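Side-chain contacts in enoyl-acyl carrier protein reductase (Uncultured bacterium, PDB 6KIA), which probably catalyses the NADH-dependent reduction of the enoyl-acyl carrier protein double bond in bacterial fatty acid synthesis: residues L214-G219 against V234-Y239; F157-A162 against A210-H215; D275-G280 against S415-P420. All blocks are in the same frame, centred on the assembly; numbering follows the deposited sequence.

Contact 1 (L214-G219 against V234-Y239). With NAI (1,4-dihydronicotinamide adenine dinucleotide), chain D.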
loop_
_atom_site.group_PDB
_atom_site.type_symbol
_atom_site.label_atom_id
_atom_site.label_comp_id
_atom_site.label_asym_id
_atom_site.label_seq_id
_atom_site.Cartn_x
_atom_site.Cartn_y
_atom_site.Cartn_z
ATOM N N LEU A 214 9.018 -2.250 11.720
ATOM C CA LEU A 214 9.957 -2.696 12.739
ATOM C C LEU A 214 9.615 -2.038 14.066
ATOM O O LEU A 214 9.665 -2.691 15.106
ATOM C CB LEU A 214 11.412 -2.375 12.361
ATOM C CG LEU A 214 12.423 -2.708 13.472
ATOM C CD1 LEU A 214 12.504 -4.225 13.685
ATOM C CD2 LEU A 214 13.799 -2.121 13.183
ATOM N N HIS A 215 9.267 -0.751 14.039
ATOM C CA HIS A 215 8.954 -0.038 15.272
ATOM C C HIS A 215 7.678 -0.579 15.874
ATOM O O HIS A 215 7.516 -0.595 17.089
ATOM C CB HIS A 215 8.822 1.458 15.020
ATOM C CG HIS A 215 10.088 2.076 14.532
ATOM N ND1 HIS A 215 11.322 1.703 15.021
ATOM C CD2 HIS A 215 10.320 3.010 13.578
ATOM C CE1 HIS A 215 12.262 2.386 14.392
ATOM N NE2 HIS A 215 11.681 3.187 13.515
ATOM N N LEU A 216 6.786 -1.052 15.014
ATOM C CA LEU A 216 5.568 -1.690 15.482
ATOM C C LEU A 216 5.881 -2.997 16.182
ATOM O O LEU A 216 5.409 -3.245 17.300
ATOM C CB LEU A 216 4.626 -1.941 14.307
ATOM C CG LEU A 216 3.455 -2.886 14.576
ATOM C CD1 LEU A 216 2.587 -2.418 15.765
ATOM C CD2 LEU A 216 2.649 -3.057 13.304
ATOM N N ILE A 217 6.712 -3.812 15.549
ATOM C CA ILE A 217 7.040 -5.116 16.104
ATOM C C ILE A 217 7.811 -4.974 17.428
ATOM O O ILE A 217 7.530 -5.675 18.415
ATOM C CB ILE A 217 7.838 -5.957 15.091
ATOM C CG1 ILE A 217 6.903 -6.365 13.937
ATOM C CG2 ILE A 217 8.381 -7.228 15.753
ATOM C CD1 ILE A 217 7.611 -6.935 12.714
ATOM N N GLU A 218 8.800 -4.095 17.441
ATOM C CA GLU A 218 9.592 -3.870 18.660
ATOM C C GLU A 218 8.797 -3.185 19.773
ATOM O O GLU A 218 8.913 -3.535 20.948
ATOM C CB GLU A 218 10.834 -3.049 18.321
ATOM C CG GLU A 218 11.888 -3.900 17.659
ATOM C CD GLU A 218 13.087 -3.091 17.197
ATOM O OE1 GLU A 218 13.079 -1.845 17.311
ATOM O OE2 GLU A 218 14.062 -3.723 16.771
ATOM N N GLY A 219 7.998 -2.199 19.389
ATOM C CA GLY A 219 7.224 -1.417 20.332
ATOM C C GLY A 219 6.150 -2.250 21.016
ATOM O O GLY A 219 5.809 -1.986 22.175
ATOM N N VAL A 234 -0.520 -13.767 18.629
ATOM C CA VAL A 234 -0.265 -12.435 18.089
ATOM C C VAL A 234 0.166 -12.518 16.631
ATOM O O VAL A 234 1.005 -13.350 16.260
ATOM C CB VAL A 234 0.812 -11.703 18.913
ATOM C CG1 VAL A 234 1.167 -10.336 18.286
ATOM C CG2 VAL A 234 0.338 -11.537 20.340
ATOM N N ARG A 235 -0.413 -11.648 15.808
ATOM C CA ARG A 235 -0.111 -11.598 14.391
ATOM C C ARG A 235 0.187 -10.155 13.960
ATOM O O ARG A 235 -0.394 -9.198 14.489
ATOM C CB ARG A 235 -1.291 -12.135 13.586
ATOM C CG ARG A 235 -1.718 -13.549 13.925
ATOM C CD ARG A 235 -0.640 -14.557 13.577
ATOM N NE ARG A 235 -1.124 -15.920 13.788
ATOM C CZ ARG A 235 -0.896 -16.618 14.895
ATOM N NH1 ARG A 235 -0.170 -16.088 15.860
ATOM N NH2 ARG A 235 -1.381 -17.846 15.022
ATOM N N TYR A 236 1.094 -10.014 12.999
ATOM C CA TYR A 236 1.365 -8.729 12.335
ATOM C C TYR A 236 1.156 -8.909 10.847
ATOM O O TYR A 236 1.580 -9.921 10.290
ATOM C CB TYR A 236 2.792 -8.246 12.581
ATOM C CG TYR A 236 3.108 -8.094 14.049
ATOM C CD1 TYR A 236 3.505 -9.196 14.800
ATOM C CD2 TYR A 236 2.974 -6.866 14.693
ATOM C CE1 TYR A 236 3.771 -9.076 16.153
ATOM C CE2 TYR A 236 3.251 -6.747 16.051
ATOM C CZ TYR A 236 3.641 -7.854 16.760
ATOM O OH TYR A 236 3.923 -7.741 18.105
ATOM N N SER A 237 0.473 -7.960 10.215
ATOM C CA SER A 237 0.339 -7.993 8.758
ATOM C C SER A 237 0.811 -6.649 8.224
ATOM O O SER A 237 0.792 -5.644 8.950
ATOM C CB SER A 237 -1.108 -8.264 8.343
ATOM O OG SER A 237 -1.942 -7.164 8.702
ATOM N N ALA A 238 1.253 -6.628 6.968
ATOM C CA ALA A 238 1.576 -5.386 6.288
ATOM C C ALA A 238 1.140 -5.534 4.844
ATOM O O ALA A 238 1.094 -6.643 4.311
ATOM C CB ALA A 238 3.078 -5.056 6.364
ATOM N N TYR A 239 0.832 -4.413 4.212
ATOM C CA TYR A 239 0.495 -4.398 2.792
ATOM C C TYR A 239 1.765 -4.115 2.006
ATOM O O TYR A 239 2.361 -3.054 2.153
ATOM C CB TYR A 239 -0.571 -3.348 2.481
ATOM C CG TYR A 239 -1.954 -3.694 2.987
ATOM C CD1 TYR A 239 -2.842 -4.428 2.198
ATOM C CD2 TYR A 239 -2.374 -3.280 4.256
ATOM C CE1 TYR A 239 -4.103 -4.749 2.660
ATOM C CE2 TYR A 239 -3.638 -3.611 4.722
ATOM C CZ TYR A 239 -4.484 -4.324 3.923
ATOM O OH TYR A 239 -5.742 -4.656 4.378
HETATM P PA NAI D . -4.031 5.016 1.542
HETATM O O1A NAI D . -5.470 4.781 1.887
HETATM O O2A NAI D . -3.635 6.432 1.174
HETATM O O5B NAI D . -3.165 4.464 2.756
HETATM C C5B NAI D . -1.922 5.065 3.061
HETATM C C4B NAI D . -1.649 4.610 4.528
HETATM O O4B NAI D . -0.225 5.132 4.855
HETATM C C3B NAI D . -2.460 5.133 5.376
HETATM O O3B NAI D . -2.854 4.175 6.443
HETATM C C2B NAI D . -1.627 6.404 6.029
HETATM O O2B NAI D . -2.251 6.793 7.308
HETATM C C1B NAI D . -0.426 5.952 6.134
HETATM N N9A NAI D . 0.576 7.027 5.982
HETATM C C8A NAI D . 0.957 7.828 4.972
HETATM N N7A NAI D . 1.921 8.630 5.420
HETATM C C5A NAI D . 2.147 8.318 6.718
HETATM C C6A NAI D . 3.056 8.894 7.593
HETATM N N6A NAI D . 4.024 9.948 7.463
HETATM N N1A NAI D . 3.108 8.427 8.852
HETATM C C2A NAI D . 2.272 7.417 9.249
HETATM N N3A NAI D . 1.367 6.842 8.371
HETATM C C4A NAI D . 1.318 7.323 7.090
HETATM O O3 NAI D . -3.567 4.090 0.253
HETATM P PN NAI D . -3.293 2.502 0.174
HETATM O O1N NAI D . -4.504 1.739 0.614
HETATM O O2N NAI D . -2.925 2.284 -1.285
HETATM O O5D NAI D . -2.052 2.190 1.126
HETATM C C5D NAI D . -2.139 1.232 2.168
HETATM C C4D NAI D . -0.992 0.216 1.968
HETATM O O4D NAI D . -1.248 -0.502 0.892
HETATM C C3D NAI D . 0.323 0.936 1.677
HETATM O O3D NAI D . 1.370 0.438 2.439
HETATM C C2D NAI D . 0.550 0.567 0.194
HETATM O O2D NAI D . 1.973 0.746 -0.135
HETATM C C1D NAI D . 0.113 -0.661 0.105
HETATM N N1N NAI D . -0.179 -1.085 -1.264
HETATM C C2N NAI D . -0.850 -0.271 -2.152
HETATM C C3N NAI D . -1.052 -0.698 -3.472
HETATM C C7N NAI D . -1.824 0.163 -4.471
HETATM O O7N NAI D . -1.735 -0.046 -5.677
HETATM N N7N NAI D . -2.653 1.205 -3.979
HETATM C C4N NAI D . -0.612 -1.939 -3.910
HETATM C C5N NAI D . 0.022 -2.777 -2.985
HETATM C C6N NAI D . 0.237 -2.341 -1.674
#

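Contact 2 (F157-A162 against A210-H215). With NAI (1,4-dihydronicotinamide adenine dinucleotide), chain D.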
loop_
_atom_site.group_PDB
_atom_site.type_symbol
_atom_site.label_atom_id
_atom_site.label_comp_id
_atom_site.label_asym_id
_atom_site.label_seq_id
_atom_site.Cartn_x
_atom_site.Cartn_y
_atom_site.Cartn_z
ATOM N N PHE A 157 -2.168 -6.970 14.674
ATOM C CA PHE A 157 -1.647 -5.637 14.387
ATOM C C PHE A 157 -1.529 -5.497 12.879
ATOM O O PHE A 157 -0.743 -6.216 12.270
ATOM C CB PHE A 157 -0.268 -5.409 15.041
ATOM C CG PHE A 157 -0.288 -5.385 16.545
ATOM C CD1 PHE A 157 -0.494 -4.197 17.238
ATOM C CD2 PHE A 157 -0.066 -6.542 17.250
ATOM C CE1 PHE A 157 -0.481 -4.165 18.627
ATOM C CE2 PHE A 157 -0.041 -6.532 18.632
ATOM C CZ PHE A 157 -0.271 -5.336 19.333
ATOM N N ALA A 158 -2.320 -4.608 12.272
ATOM C CA ALA A 158 -2.313 -4.463 10.812
ATOM C C ALA A 158 -1.621 -3.153 10.378
ATOM O O ALA A 158 -2.160 -2.050 10.524
ATOM C CB ALA A 158 -3.747 -4.525 10.273
ATOM N N HIS A 159 -0.408 -3.287 9.859
ATOM C CA HIS A 159 0.387 -2.141 9.398
ATOM C C HIS A 159 -0.059 -1.739 8.010
ATOM O O HIS A 159 -0.268 -2.602 7.172
ATOM C CB HIS A 159 1.862 -2.538 9.421
ATOM C CG HIS A 159 2.807 -1.518 8.874
ATOM N ND1 HIS A 159 3.051 -1.385 7.523
ATOM C CD2 HIS A 159 3.652 -0.658 9.496
ATOM C CE1 HIS A 159 3.958 -0.444 7.334
ATOM N NE2 HIS A 159 4.343 0.010 8.514
ATOM N N THR A 160 -0.203 -0.436 7.763
ATOM C CA THR A 160 -0.632 0.030 6.439
ATOM C C THR A 160 0.246 1.155 5.928
ATOM O O THR A 160 0.028 1.652 4.824
ATOM C CB THR A 160 -2.090 0.569 6.440
ATOM O OG1 THR A 160 -2.132 1.775 7.215
ATOM C CG2 THR A 160 -3.084 -0.454 6.991
ATOM N N MET A 161 1.209 1.603 6.733
ATOM C CA MET A 161 1.883 2.868 6.450
ATOM C C MET A 161 2.787 2.802 5.244
ATOM O O MET A 161 3.611 1.903 5.126
ATOM C CB MET A 161 2.723 3.314 7.657
ATOM C CG MET A 161 1.908 3.503 8.909
ATOM S SD MET A 161 2.907 4.003 10.314
ATOM C CE MET A 161 1.639 4.373 11.535
ATOM N N ALA A 162 2.634 3.796 4.381
ATOM C CA ALA A 162 3.522 4.019 3.244
ATOM C C ALA A 162 3.467 5.500 2.913
ATOM O O ALA A 162 2.404 6.105 2.977
ATOM C CB ALA A 162 3.098 3.171 2.020
ATOM N N ALA A 210 8.820 1.277 5.558
ATOM C CA ALA A 210 9.452 0.050 6.043
ATOM C C ALA A 210 9.733 0.049 7.542
ATOM O O ALA A 210 9.240 -0.821 8.274
ATOM C CB ALA A 210 10.756 -0.209 5.260
ATOM N N ASN A 211 10.529 1.002 8.015
ATOM C CA ASN A 211 10.978 0.955 9.405
ATOM C C ASN A 211 9.867 1.093 10.452
ATOM O O ASN A 211 9.998 0.587 11.558
ATOM C CB ASN A 211 12.045 2.018 9.622
ATOM C CG ASN A 211 13.301 1.724 8.822
ATOM O OD1 ASN A 211 13.536 0.582 8.426
ATOM N ND2 ASN A 211 14.106 2.750 8.573
ATOM N N THR A 212 8.772 1.756 10.095
ATOM C CA THR A 212 7.586 1.796 10.943
ATOM C C THR A 212 7.075 0.387 11.324
ATOM O O THR A 212 6.524 0.214 12.410
ATOM C CB THR A 212 6.439 2.545 10.251
ATOM O OG1 THR A 212 6.269 2.018 8.927
ATOM C CG2 THR A 212 6.765 4.027 10.132
ATOM N N PHE A 213 7.219 -0.598 10.430
ATOM C CA PHE A 213 6.831 -1.982 10.735
ATOM C C PHE A 213 7.723 -2.556 11.812
ATOM O O PHE A 213 7.253 -3.256 12.710
ATOM C CB PHE A 213 6.887 -2.842 9.472
ATOM C CG PHE A 213 6.176 -4.165 9.572
ATOM C CD1 PHE A 213 4.877 -4.266 10.085
ATOM C CD2 PHE A 213 6.759 -5.296 9.030
ATOM C CE1 PHE A 213 4.210 -5.498 10.114
ATOM C CE2 PHE A 213 6.104 -6.526 9.066
ATOM C CZ PHE A 213 4.822 -6.625 9.597
ATOM N N LEU A 214 9.018 -2.250 11.720
ATOM C CA LEU A 214 9.957 -2.696 12.739
ATOM C C LEU A 214 9.615 -2.038 14.066
ATOM O O LEU A 214 9.665 -2.691 15.106
ATOM C CB LEU A 214 11.412 -2.375 12.361
ATOM C CG LEU A 214 12.423 -2.708 13.472
ATOM C CD1 LEU A 214 12.504 -4.225 13.685
ATOM C CD2 LEU A 214 13.799 -2.121 13.183
ATOM N N HIS A 215 9.267 -0.751 14.039
ATOM C CA HIS A 215 8.954 -0.038 15.272
ATOM C C HIS A 215 7.678 -0.579 15.874
ATOM O O HIS A 215 7.516 -0.595 17.089
ATOM C CB HIS A 215 8.822 1.458 15.020
ATOM C CG HIS A 215 10.088 2.076 14.532
ATOM N ND1 HIS A 215 11.322 1.703 15.021
ATOM C CD2 HIS A 215 10.320 3.010 13.578
ATOM C CE1 HIS A 215 12.262 2.386 14.392
ATOM N NE2 HIS A 215 11.681 3.187 13.515
HETATM P PA NAI D . -4.031 5.016 1.542
HETATM O O1A NAI D . -5.470 4.781 1.887
HETATM O O2A NAI D . -3.635 6.432 1.174
HETATM O O5B NAI D . -3.165 4.464 2.756
HETATM C C5B NAI D . -1.922 5.065 3.061
HETATM C C4B NAI D . -1.649 4.610 4.528
HETATM O O4B NAI D . -0.225 5.132 4.855
HETATM C C3B NAI D . -2.460 5.133 5.376
HETATM O O3B NAI D . -2.854 4.175 6.443
HETATM C C2B NAI D . -1.627 6.404 6.029
HETATM O O2B NAI D . -2.251 6.793 7.308
HETATM C C1B NAI D . -0.426 5.952 6.134
HETATM N N9A NAI D . 0.576 7.027 5.982
HETATM C C8A NAI D . 0.957 7.828 4.972
HETATM N N7A NAI D . 1.921 8.630 5.420
HETATM C C5A NAI D . 2.147 8.318 6.718
HETATM C C6A NAI D . 3.056 8.894 7.593
HETATM N N6A NAI D . 4.024 9.948 7.463
HETATM N N1A NAI D . 3.108 8.427 8.852
HETATM C C2A NAI D . 2.272 7.417 9.249
HETATM N N3A NAI D . 1.367 6.842 8.371
HETATM C C4A NAI D . 1.318 7.323 7.090
HETATM O O3 NAI D . -3.567 4.090 0.253
HETATM P PN NAI D . -3.293 2.502 0.174
HETATM O O1N NAI D . -4.504 1.739 0.614
HETATM O O2N NAI D . -2.925 2.284 -1.285
HETATM O O5D NAI D . -2.052 2.190 1.126
HETATM C C5D NAI D . -2.139 1.232 2.168
HETATM C C4D NAI D . -0.992 0.216 1.968
HETATM O O4D NAI D . -1.248 -0.502 0.892
HETATM C C3D NAI D . 0.323 0.936 1.677
HETATM O O3D NAI D . 1.370 0.438 2.439
HETATM C C2D NAI D . 0.550 0.567 0.194
HETATM O O2D NAI D . 1.973 0.746 -0.135
HETATM C C1D NAI D . 0.113 -0.661 0.105
HETATM N N1N NAI D . -0.179 -1.085 -1.264
HETATM C C2N NAI D . -0.850 -0.271 -2.152
HETATM C C3N NAI D . -1.052 -0.698 -3.472
HETATM C C7N NAI D . -1.824 0.163 -4.471
HETATM O O7N NAI D . -1.735 -0.046 -5.677
HETATM N N7N NAI D . -2.653 1.205 -3.979
HETATM C C4N NAI D . -0.612 -1.939 -3.910
HETATM C C5N NAI D . 0.022 -2.777 -2.985
HETATM C C6N NAI D . 0.237 -2.341 -1.674
#

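Contact 3 (D275-G280 against S415-P420)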
loop_
_atom_site.group_PDB
_atom_site.type_symbol
_atom_site.label_atom_id
_atom_site.label_comp_id
_atom_site.label_asym_id
_atom_site.label_seq_id
_atom_site.Cartn_x
_atom_site.Cartn_y
_atom_site.Cartn_z
ATOM N N ASP A 275 13.130 -11.321 9.078
ATOM C CA ASP A 275 13.965 -11.313 10.284
ATOM C C ASP A 275 13.104 -11.623 11.503
ATOM O O ASP A 275 13.494 -12.422 12.364
ATOM C CB ASP A 275 14.647 -9.961 10.523
ATOM C CG ASP A 275 15.692 -9.605 9.477
ATOM O OD1 ASP A 275 16.251 -10.516 8.833
ATOM O OD2 ASP A 275 16.010 -8.395 9.370
ATOM N N ALA A 276 11.937 -10.982 11.580
ATOM C CA ALA A 276 11.016 -11.231 12.694
ATOM C C ALA A 276 10.532 -12.685 12.723
ATOM O O ALA A 276 10.429 -13.290 13.802
ATOM C CB ALA A 276 9.813 -10.250 12.634
ATOM N N TRP A 277 10.233 -13.239 11.550
ATOM C CA TRP A 277 9.740 -14.607 11.432
ATOM C C TRP A 277 10.767 -15.606 11.957
ATOM O O TRP A 277 10.409 -16.585 12.628
ATOM C CB TRP A 277 9.383 -14.940 9.986
ATOM C CG TRP A 277 8.668 -16.247 9.782
ATOM C CD1 TRP A 277 9.240 -17.486 9.638
ATOM C CD2 TRP A 277 7.255 -16.444 9.652
ATOM N NE1 TRP A 277 8.267 -18.438 9.432
ATOM C CE2 TRP A 277 7.040 -17.826 9.427
ATOM C CE3 TRP A 277 6.149 -15.586 9.680
ATOM C CZ2 TRP A 277 5.761 -18.374 9.253
ATOM C CZ3 TRP A 277 4.873 -16.131 9.513
ATOM C CH2 TRP A 277 4.691 -17.512 9.294
ATOM N N LYS A 278 12.040 -15.370 11.651
ATOM C CA LYS A 278 13.080 -16.260 12.178
ATOM C C LYS A 278 13.184 -16.197 13.706
ATOM O O LYS A 278 13.753 -17.090 14.338
ATOM C CB LYS A 278 14.443 -15.936 11.557
ATOM C CG LYS A 278 14.456 -15.965 10.047
ATOM C CD LYS A 278 15.868 -15.907 9.494
ATOM C CE LYS A 278 15.857 -15.783 7.979
ATOM N NZ LYS A 278 17.231 -15.709 7.418
ATOM N N GLN A 279 12.637 -15.146 14.305
ATOM C CA GLN A 279 12.616 -15.043 15.760
ATOM C C GLN A 279 11.313 -15.559 16.365
ATOM O O GLN A 279 11.069 -15.376 17.558
ATOM C CB GLN A 279 12.878 -13.598 16.187
ATOM C CG GLN A 279 14.250 -13.108 15.774
ATOM C CD GLN A 279 14.455 -11.635 16.039
ATOM O OE1 GLN A 279 13.572 -10.817 15.776
ATOM N NE2 GLN A 279 15.627 -11.285 16.558
ATOM N N GLY A 280 10.490 -16.214 15.548
ATOM C CA GLY A 280 9.258 -16.817 16.029
ATOM C C GLY A 280 8.075 -15.872 16.064
ATOM O O GLY A 280 6.997 -16.223 16.551
ATOM N N SER A 415 -4.532 -16.095 10.542
ATOM C CA SER A 415 -4.741 -17.020 11.649
ATOM C C SER A 415 -3.692 -18.124 11.633
ATOM O O SER A 415 -3.295 -18.614 12.685
ATOM C CB SER A 415 -6.145 -17.627 11.646
ATOM O OG SER A 415 -7.102 -16.701 12.138
ATOM N N ASN A 416 -3.253 -18.524 10.448
ATOM C CA ASN A 416 -2.223 -19.556 10.314
ATOM C C ASN A 416 -1.360 -19.323 9.083
ATOM O O ASN A 416 -1.524 -19.991 8.064
ATOM C CB ASN A 416 -2.863 -20.944 10.228
ATOM C CG ASN A 416 -1.834 -22.060 10.216
ATOM O OD1 ASN A 416 -0.761 -21.936 10.807
ATOM N ND2 ASN A 416 -2.159 -23.159 9.541
ATOM N N PRO A 417 -0.459 -18.340 9.164
ATOM C CA PRO A 417 0.256 -17.891 7.961
ATOM C C PRO A 417 1.329 -18.852 7.444
ATOM O O PRO A 417 2.070 -19.434 8.239
ATOM C CB PRO A 417 0.887 -16.573 8.412
ATOM C CG PRO A 417 1.028 -16.702 9.916
ATOM C CD PRO A 417 -0.179 -17.505 10.344
ATOM N N ALA A 418 1.427 -18.974 6.120
ATOM C CA ALA A 418 2.398 -19.871 5.510
ATOM C C ALA A 418 3.826 -19.352 5.628
ATOM O O ALA A 418 4.769 -20.139 5.659
ATOM C CB ALA A 418 2.059 -20.103 4.059
ATOM N N GLY A 419 3.997 -18.034 5.703
ATOM C CA GLY A 419 5.333 -17.477 5.717
ATOM C C GLY A 419 5.366 -15.978 5.924
ATOM O O GLY A 419 4.325 -15.341 6.018
ATOM N N PRO A 420 6.570 -15.410 5.981
ATOM C CA PRO A 420 6.724 -13.979 6.259
ATOM C C PRO A 420 6.355 -13.063 5.080
ATOM O O PRO A 420 6.138 -11.873 5.309
ATOM C CB PRO A 420 8.216 -13.854 6.593
ATOM C CG PRO A 420 8.862 -14.992 5.885
ATOM C CD PRO A 420 7.868 -16.111 5.912
#

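Contact 1 (L214-G219 against V234-Y239)
Y236 turns its ring toward the helix, where I217 overlaps one face and L216 meets the rim. I217 CG1 lies over that face, 4.2 Å from the ring centroid and 15° off the ring normal. This is a CH-pi contact. The carbon is displaced toward one side of the ring, so its nearest ring atom is CD2. In I217, CG1 stands anti to the carbonyl carbon (chi1 -70°), which takes this branch to the ring. L216 approaches differently. Its branch carbon CG is close to the ring plane, 4.0 Å from Y236 CD2, and L216 CD2 is almost as near to the same atom. Y236 CD2 thus lies in the angle between two successive residues of the helix, I217 above it and L216 beside it. No hydrogen bond joins the two segments, and the three side chains that touch are all buried.

The phenol oxygen has its partners just beyond the helix. Y236 OH is hydrogen-bonded to S220 OG and to R224 NH1. S220 OG also bonds L216 O, and R224 NH1 also bonds I217 O. The buried hydroxyl is thus tied to the same groups that take up two carbonyls in the last turn of the helix. The Y236 ring also meets F157 of the neighbouring strand, with the two planes nearly parallel.

Further along the strand, Y239 reaches the cofactor. Its CB lies 3.3 Å from NAI O4D, an oxygen of the ribose on the nicotinamide side. Helix 196-219 thus packs L216 and I217 on the parallel part of the central sheet, whose strand 234-240 runs on to the dinucleotide. This helix-on-sheet layer is characteristic of the Rossmann-type fold of NAD-dependent reductases.

Contact 2 (F157-A162 against A210-H215)
Strand 155-159 ends against helix 196-219, with the CA atoms of H159 and F213 6.6 Å apart, and the chain then continues as a loop along the cofactor. H159 carries the contact. Its CG is anti to the backbone N (chi1 175°), which sends the imidazole to the helix. H159 NE2 donates to T212 OG1 at 2.8 Å. The bond is straight, at 179°, and the oxygen lies in the ring plane. T212 OG1 is also hydrogen-bonded to V208 O one turn earlier, so this buried hydroxyl has two partners.

F213 covers one face of the imidazole with its CB and turns a ring edge to that face. The planes stand at 63°, an edge-to-face pair. The backbone N of M161 lies over the opposite face, so the imidazole is sandwiched. M161 SD packs on T212 CB at 3.8 Å, while M161 CG is 3.4 Å from adenine N3A of NAI.

The loop holds both riboses. T160 OG1 donates to NAI O3B at 2.6 Å, T160 O accepts from NAI O3D, and A162 N donates to NAI O4B. Such a loop after a parallel strand's C-terminal end is characteristic of a Rossmann-type dinucleotide site.

Contact 3 (D275-G280 against S415-P420)
W277 lays one face of its indole along the G419-P420 backbone. A chi1 of -171° points the indole opposite the backbone N, and chi2 of -85° sets its plane about perpendicular to that of CA, CB and CG. Together the two torsions bring one face over G419-P420. P420 CD sits 3.9 Å from the centroid of the W277 five-membered ring, 12° off the normal. G419 CA lies 3.8 Å from the centroid of the W277 six-membered ring. Both are CH-pi contacts to the same face.

Closer to the helix, W277 CB meets P420 CB at 3.7 Å. The proline ring and the tryptophan side chain cross at about a right angle. The far end of the indole reaches P417. Here W277 CH2 lies 3.4 Å from P417 O, which is in the ring plane at the edge, and 3.8 Å from P417 CG. K282 adds a cation-pi contact to the indole.

G280, with positive phi, is the C' residue of a Schellman motif. G280 N bonds W277 O, and I281 N bonds A276 O. At this Schellman-capped end of helix 263-278, the W277 indole face thus packs by CH-pi contacts on G419 and P420 of the surface loop leading into strand 421-423.

In the fold
Contacts 1 and 2 are adjacent, with centres 6 Å apart. Both use helix 196-219, share L214 and H215, and reach the neighbouring parallel strands 155-159 and 234-240. Backbone bonds R235 O to F157 N and S237 O to H159 N join them directly. Both also touch NAI. Strand 155-159 comes first in the chain, then the shared helix, then strand 234-240. Contact 3 follows, 11 Å from contact 1 and 15 Å from contact 2, centre to centre. It ties helix 263-278 to the loop before strand 421-423 of the same sheet. A hydrogen bond from R235 NH2 to S415 O and packing of I217 on A276 connect it to contact 1. Contacts 1 and 2 lie buried by the cofactor, contact 3 near the surface.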